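Local coordinates for protein putative cytochrome P450 120 (Synechocystis sp., PDB 2VE3) that binds heme and retinoic acid and, as a member of the cytochrome P450 family, probably acts as a monooxygenase, at residues A[140-143]-A[144-147]. Sequence-based numbering, arbitrary orientation.
Sequences EVIW and YPQL
The passage from a sheet-edge strand into the first turn of helix 143-159 brings W143 against L147 and Q146. L147 N donates to W143 O at 2.9 Å with an N-H...O angle of 163°, the i to i+4 bond of an alpha-helical turn. The same residue pair also meets through its side chains: L147 CG lies over one face of the indole, 4.1 Å from the centroid of the five-membered ring and 27° off its normal, which meets the geometry of a CH-pi contact. With chi1 at -138°, away from the staggered positions, and the ring turned by its second torsion, W143 CD1 comes to 3.7 Å from L147 CG. Q146 comes instead to the ring edge, its CB 4.0 Å from W143 CD1 and near the ring plane. Its CG then reaches back to V141 CG1, and a bend at its second side-chain torsion turns the amide away, where OE1 accepts a hydrogen bond from W135 NE1. One residue earlier, P145 CD sits 3.3 Å from I142 O and 3.9 Å from I142 CG2, packing the pyrrolidine ring against the end of the strand. W143 meets W135 of helix 121-137 and W414 of strand 412-416 edge-to-face, while V141 pairs with V438 of strand 437-442 through the backbone. Proline costs no helical bond in this first turn, while the buried indole is held by apolar and aromatic contacts.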
loop_
_atom_site.group_PDB
_atom_site.type_symbol
_atom_site.label_atom_id
_atom_site.label_comp_id
_atom_site.label_asym_id
_atom_site.label_seq_id
_atom_site.Cartn_x
_atom_site.Cartn_y
_atom_site.Cartn_z
ATOM N N GLU A 140 14.880 22.117 10.680
ATOM C CA GLU A 140 14.871 20.706 10.316
ATOM C C GLU A 140 13.485 20.079 10.543
ATOM O O GLU A 140 12.854 20.292 11.588
ATOM C CB GLU A 140 15.938 19.959 11.108
ATOM C CG GLU A 140 15.880 18.434 10.992
ATOM C CD GLU A 140 17.082 17.750 11.618
ATOM O OE1 GLU A 140 17.942 18.447 12.200
ATOM O OE2 GLU A 140 17.183 16.517 11.514
ATOM N N VAL A 141 13.008 19.332 9.546
ATOM C CA VAL A 141 11.820 18.490 9.716
ATOM C C VAL A 141 12.222 17.015 9.738
ATOM O O VAL A 141 12.862 16.530 8.810
ATOM C CB VAL A 141 10.753 18.752 8.630
ATOM C CG1 VAL A 141 9.489 17.906 8.884
ATOM C CG2 VAL A 141 10.394 20.229 8.584
ATOM N N ILE A 142 11.881 16.317 10.822
ATOM C CA ILE A 142 11.958 14.847 10.857
ATOM C C ILE A 142 10.715 14.327 10.118
ATOM O O ILE A 142 9.645 14.183 10.723
ATOM C CB ILE A 142 12.034 14.305 12.312
ATOM C CG1 ILE A 142 13.225 14.937 13.044
ATOM C CG2 ILE A 142 12.094 12.769 12.331
ATOM C CD1 ILE A 142 13.370 14.509 14.526
ATOM N N TRP A 143 10.857 14.070 8.810
ATOM C CA TRP A 143 9.686 14.003 7.920
ATOM C C TRP A 143 8.806 12.775 8.051
ATOM O O TRP A 143 7.586 12.891 7.988
ATOM C CB TRP A 143 10.067 14.139 6.442
ATOM C CG TRP A 143 9.144 15.010 5.657
ATOM C CD1 TRP A 143 7.893 15.415 6.015
ATOM C CD2 TRP A 143 9.403 15.585 4.367
ATOM N NE1 TRP A 143 7.355 16.227 5.035
ATOM C CE2 TRP A 143 8.265 16.348 4.014
ATOM C CE3 TRP A 143 10.494 15.539 3.477
ATOM C CZ2 TRP A 143 8.184 17.059 2.809
ATOM C CZ3 TRP A 143 10.417 16.262 2.284
ATOM C CH2 TRP A 143 9.270 17.006 1.964
ATOM N N TYR A 144 9.402 11.599 8.202
ATOM C CA TYR A 144 8.600 10.392 8.136
ATOM C C TYR A 144 7.353 10.418 9.078
ATOM O O TYR A 144 6.243 10.214 8.602
ATOM C CB TYR A 144 9.456 9.117 8.245
ATOM C CG TYR A 144 8.617 7.861 8.169
ATOM C CD1 TYR A 144 8.102 7.409 6.941
ATOM C CD2 TYR A 144 8.308 7.139 9.327
ATOM C CE1 TYR A 144 7.301 6.278 6.868
ATOM C CE2 TYR A 144 7.521 5.991 9.264
ATOM C CZ TYR A 144 7.014 5.572 8.033
ATOM O OH TYR A 144 6.237 4.447 7.985
ATOM N N PRO A 145 7.531 10.716 10.393
ATOM C CA PRO A 145 6.407 10.782 11.350
ATOM C C PRO A 145 5.375 11.850 11.013
ATOM O O PRO A 145 4.188 11.683 11.310
ATOM C CB PRO A 145 7.092 11.155 12.676
ATOM C CG PRO A 145 8.507 10.780 12.500
ATOM C CD PRO A 145 8.814 10.999 11.062
ATOM N N GLN A 146 5.838 12.939 10.406
ATOM C CA GLN A 146 4.972 13.996 9.890
ATOM C C GLN A 146 4.093 13.539 8.732
ATOM O O GLN A 146 2.913 13.866 8.690
ATOM C CB GLN A 146 5.798 15.204 9.443
ATOM C CG GLN A 146 6.408 16.005 10.586
ATOM C CD GLN A 146 5.380 16.535 11.570
ATOM O OE1 GLN A 146 4.448 17.272 11.205
ATOM N NE2 GLN A 146 5.560 16.180 12.836
ATOM N N LEU A 147 4.687 12.810 7.788
ATOM C CA LEU A 147 3.954 12.254 6.656
ATOM C C LEU A 147 2.870 11.296 7.143
ATOM O O LEU A 147 1.795 11.264 6.568
ATOM C CB LEU A 147 4.903 11.549 5.685
ATOM C CG LEU A 147 5.859 12.470 4.900
ATOM C CD1 LEU A 147 6.992 11.644 4.313
ATOM C CD2 LEU A 147 5.145 13.266 3.798
#